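Local coordinates for protein chymotrypsin-like serine protease (Equine arteritis virus, PDB 1MBM) that probably cleaves the viral replicase polyprotein as a chymotrypsin-like serine endopeptidase of the arterivirus nsp4 family, at residues K1-V6 and S88-T93; T16-T21 and G115-Q120. One frame throughout, in Å; residues are numbered along the deposited sequence.

Contact 1. Residues K1-V6 and S88-T93; sequences KARGNV and SWCTAT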
# COMPACT_ATOMS: atom_id res chain seq x y z
N LYS A 1 13.03 10.05 -0.92
CA LYS A 1 12.80 10.36 0.52
C LYS A 1 11.40 9.93 0.97
O LYS A 1 10.39 10.31 0.36
CB LYS A 1 13.07 11.85 0.81
CG LYS A 1 12.64 12.33 2.18
CD LYS A 1 11.45 13.28 2.10
CE LYS A 1 11.90 14.74 2.10
NZ LYS A 1 12.48 15.13 3.43
N ALA A 2 11.35 9.11 2.02
CA ALA A 2 10.08 8.59 2.53
C ALA A 2 9.26 9.63 3.29
O ALA A 2 9.77 10.66 3.70
CB ALA A 2 10.34 7.40 3.43
N ARG A 3 7.97 9.36 3.46
CA ARG A 3 7.13 10.23 4.26
C ARG A 3 7.62 10.16 5.71
O ARG A 3 8.21 9.16 6.13
CB ARG A 3 5.67 9.81 4.19
CG ARG A 3 4.96 10.15 2.91
CD ARG A 3 3.55 9.58 2.87
NE ARG A 3 2.90 9.83 1.60
CZ ARG A 3 1.62 10.14 1.47
NH1 ARG A 3 0.85 10.23 2.54
NH2 ARG A 3 1.11 10.36 0.27
N GLY A 4 7.36 11.22 6.46
CA GLY A 4 7.82 11.37 7.83
C GLY A 4 7.35 10.33 8.82
O GLY A 4 8.03 10.08 9.83
N ASN A 5 6.22 9.69 8.53
CA ASN A 5 5.66 8.67 9.41
C ASN A 5 5.93 7.23 8.95
O ASN A 5 5.29 6.28 9.42
CB ASN A 5 4.16 8.91 9.59
CG ASN A 5 3.36 8.55 8.35
OD1 ASN A 5 3.79 8.81 7.22
ND2 ASN A 5 2.20 7.94 8.55
N VAL A 6 6.89 7.05 8.05
CA VAL A 6 7.20 5.72 7.54
C VAL A 6 8.46 5.16 8.19
O VAL A 6 9.47 5.83 8.28
CB VAL A 6 7.33 5.75 6.00
CG1 VAL A 6 7.87 4.40 5.47
CG2 VAL A 6 5.98 6.08 5.38
N SER A 88 -0.93 5.80 -3.31
CA SER A 88 0.48 5.90 -3.00
C SER A 88 0.86 4.77 -2.06
O SER A 88 0.22 4.58 -1.02
CB SER A 88 0.79 7.25 -2.34
OG SER A 88 0.63 8.34 -3.23
N TRP A 89 1.88 4.01 -2.46
CA TRP A 89 2.50 2.99 -1.63
C TRP A 89 3.61 3.73 -0.91
O TRP A 89 4.57 4.17 -1.53
CB TRP A 89 3.12 1.89 -2.51
CG TRP A 89 2.19 0.75 -2.84
CD1 TRP A 89 2.30 -0.55 -2.41
CD2 TRP A 89 1.04 0.78 -3.70
NE1 TRP A 89 1.28 -1.31 -2.93
CE2 TRP A 89 0.49 -0.52 -3.72
CE3 TRP A 89 0.41 1.79 -4.44
CZ2 TRP A 89 -0.65 -0.84 -4.46
CZ3 TRP A 89 -0.73 1.47 -5.17
CH2 TRP A 89 -1.25 0.16 -5.17
N CYS A 90 3.47 3.89 0.41
CA CYS A 90 4.41 4.69 1.19
C CYS A 90 5.60 3.87 1.67
O CYS A 90 5.64 3.45 2.83
CB CYS A 90 3.69 5.34 2.38
SG CYS A 90 2.22 6.29 1.90
N THR A 91 6.56 3.64 0.78
CA THR A 91 7.71 2.82 1.14
C THR A 91 8.75 3.62 1.91
O THR A 91 8.68 4.85 1.99
CB THR A 91 8.36 2.17 -0.10
OG1 THR A 91 9.23 3.11 -0.75
CG2 THR A 91 7.31 1.85 -1.15
N ALA A 92 9.73 2.92 2.45
CA ALA A 92 10.81 3.58 3.18
C ALA A 92 11.77 4.37 2.27
O ALA A 92 12.66 5.06 2.77
CB ALA A 92 11.56 2.58 3.99
N THR A 93 11.60 4.27 0.95
CA THR A 93 12.45 5.02 0.04
C THR A 93 11.63 5.92 -0.86
O THR A 93 12.02 6.20 -1.99
CB THR A 93 13.34 4.11 -0.82
OG1 THR A 93 12.58 2.98 -1.27
CG2 THR A 93 14.46 3.48 0.02
O HOH W 1 7.15 7.16 1.93

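Contact 2. Residues T16-T21 and G115-Q120; sequences TGSVWT and GSAVVQ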
# COMPACT_ATOMS: atom_id res chain seq x y z
N THR A 16 8.12 -2.84 6.00
CA THR A 16 7.89 -1.42 6.15
C THR A 16 6.69 -1.19 7.05
O THR A 16 5.78 -2.01 7.09
CB THR A 16 7.59 -0.82 4.77
OG1 THR A 16 8.68 -1.09 3.89
CG2 THR A 16 7.54 0.71 4.82
N GLY A 17 6.70 -0.08 7.78
CA GLY A 17 5.56 0.28 8.60
C GLY A 17 5.21 1.75 8.51
O GLY A 17 5.93 2.53 7.90
N SER A 18 4.08 2.11 9.11
CA SER A 18 3.68 3.50 9.15
C SER A 18 3.11 3.82 10.54
O SER A 18 2.58 2.94 11.21
CB SER A 18 2.70 3.85 8.03
OG SER A 18 1.51 3.11 8.12
N VAL A 19 3.26 5.06 10.96
CA VAL A 19 2.86 5.49 12.30
C VAL A 19 1.80 6.60 12.24
O VAL A 19 1.92 7.52 11.45
CB VAL A 19 4.08 5.98 13.11
CG1 VAL A 19 3.69 6.27 14.54
CG2 VAL A 19 5.18 4.92 13.08
N TRP A 20 0.78 6.50 13.08
CA TRP A 20 -0.35 7.41 13.01
C TRP A 20 -0.93 7.74 14.37
O TRP A 20 -0.60 7.10 15.37
CB TRP A 20 -1.48 6.77 12.18
CG TRP A 20 -1.03 6.15 10.91
CD1 TRP A 20 -0.46 4.91 10.75
CD2 TRP A 20 -1.12 6.72 9.60
NE1 TRP A 20 -0.18 4.69 9.42
CE2 TRP A 20 -0.58 5.79 8.69
CE3 TRP A 20 -1.60 7.94 9.10
CZ2 TRP A 20 -0.50 6.04 7.32
CZ3 TRP A 20 -1.52 8.18 7.73
CH2 TRP A 20 -0.97 7.23 6.86
N THR A 21 -1.81 8.75 14.40
CA THR A 21 -2.52 9.12 15.61
C THR A 21 -3.99 8.73 15.48
O THR A 21 -4.58 8.90 14.41
CB THR A 21 -2.39 10.64 15.87
OG1 THR A 21 -1.03 10.96 16.19
CG2 THR A 21 -3.16 11.06 17.11
N GLY A 115 4.12 -4.36 3.87
CA GLY A 115 3.69 -3.60 5.03
C GLY A 115 3.50 -2.11 4.80
O GLY A 115 2.90 -1.45 5.66
N SER A 116 4.02 -1.57 3.70
CA SER A 116 3.85 -0.15 3.38
C SER A 116 2.37 0.21 3.37
O SER A 116 1.54 -0.54 2.87
CB SER A 116 4.43 0.22 2.00
OG SER A 116 5.81 -0.13 1.87
N ALA A 117 2.04 1.36 3.94
CA ALA A 117 0.65 1.81 3.91
C ALA A 117 0.35 2.14 2.47
O ALA A 117 1.21 2.66 1.75
CB ALA A 117 0.46 3.05 4.78
N VAL A 118 -0.85 1.79 2.02
CA VAL A 118 -1.30 2.17 0.70
C VAL A 118 -2.36 3.23 0.95
O VAL A 118 -3.36 2.96 1.62
CB VAL A 118 -1.85 0.97 -0.09
CG1 VAL A 118 -2.29 1.39 -1.46
CG2 VAL A 118 -0.81 -0.13 -0.19
N VAL A 119 -2.14 4.44 0.47
CA VAL A 119 -3.07 5.52 0.81
C VAL A 119 -3.66 6.22 -0.41
O VAL A 119 -3.06 6.27 -1.47
CB VAL A 119 -2.41 6.61 1.75
CG1 VAL A 119 -1.71 5.96 2.96
CG2 VAL A 119 -1.45 7.50 0.99
N GLN A 120 -4.86 6.76 -0.21
CA GLN A 120 -5.56 7.55 -1.21
C GLN A 120 -6.02 8.79 -0.46
O GLN A 120 -6.78 8.69 0.50
CB GLN A 120 -6.75 6.78 -1.80
CG GLN A 120 -6.34 5.65 -2.74
CD GLN A 120 -7.50 4.99 -3.46
OE1 GLN A 120 -8.46 4.55 -2.83
NE2 GLN A 120 -7.39 4.88 -4.79
O HOH W 2 4.34 2.73 5.17
O HOH W 3 2.00 0.63 7.07

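Contact 1. Residues K1-V6 and S88-T93
The N-terminal segment K1-V6 of this chymotrypsin-like protease, which leads into the first strand of the six-stranded barrel, lies against the end of strand 85-91 in the second sheet. V6 makes the apolar side-chain contacts, with C90 and, more loosely, A92. The side chain of V6 spreads over the backbone of 90-92. Its CG1, anti to the backbone N (chi1 171°), meets C90 O at 3.6 Å and also approaches T91 O. Its CG2 packs on C90 CB at 3.8 Å. A2 turns its methyl to two backbone carbonyls at once, and CB lies 3.4 Å from both T91 O and A92 O.

R3 reaches along the strand with its chain extended from CG to NE. C90 SG sits over one face of the guanidinium, offset toward its rim, with R3 NE to C90 SG at 3.6 Å. The charge of R3 is met by a salt bridge from NE to D95, which may fix the rotation of the group above the sulfur.

No direct hydrogen bond joins the two segments. Water 1 does so instead: it accepts from R3 N and donates to T91 O, each at 2.8 Å. Each segment is also folded on itself. R3-V6 is a type I beta turn. T91 OG1 accepts from T93 N at 3.1 Å in an ST turn, and the same hydroxyl is hydrogen-bonded to G94 O.

Around the contact, strands 117-120 and 94-100 both pair with 85-91, and V119 touches R3, S88 and C90. V6 and N5 touch strand 14-22 of the barrel.

Contact 2. Residues T16-T21 and G115-Q120
W20 brings the six-membered part of its indole up to A117 and V119. The A117 methyl lies at the ring edge, near its plane, with W20 CZ2 to A117 CB at 4.0 Å. V119 crosses the indole obliquely, and its CG1 comes to 4.2 Å from W20 CH2. The indole is tied back to its own strand: W20 NE1 donates to S18 OG at 2.7 Å, with S18 OG tilted 16° out of the ring plane. S18 OG lies between the backbone N and the carbonyl carbon (chi1 62°). There it also touches A117 CB, at 3.5 Å.

T16 sets its CB and CG2 against S116 OG, while S116 OG itself bonds to D113 O and T16 OG1 to G112 O. At G115 the backbones come close, and G115 CA makes a CA-H...O contact of 3.3 Å with T16 O.

The N-to-C directions of 16-21 and 117-120 differ by 54°, and no direct hydrogen bond joins the two segments. Water 3 accepts from S18 OG and donates to G115 O, both at 2.7 Å. Water 2 accepts from A117 N and gives a weak bond to G17 O. S18 OG thus accepts one hydrogen bond, from W20 NE1, and donates one, to water 3, so its hydroxyl rotation is probably fixed. Water also satisfies G115 O and A117 N, shortly after S114, the probable nucleophile of a Ser-His-Asp triad.

Both contacts join the six-stranded barrel to the second sheet, but at different depths. Contact 2 is wholly buried, near the centre of the chain. Contact 1 is only partly buried, with exposed residues at K1 and T93. They are adjacent: strands 85-91 and 117-120 are neighbours in one sheet, with a probable hydrogen bond from V119 N to S88 O, and N5 O probably accepts from V19 N on the barrel side. Each lacks a direct hydrogen bond between its segments and uses water instead. Contact 1 adds a charged group lying over a sulfur, whereas contact 2 relies on an indole, small side chains and a close-packed glycine.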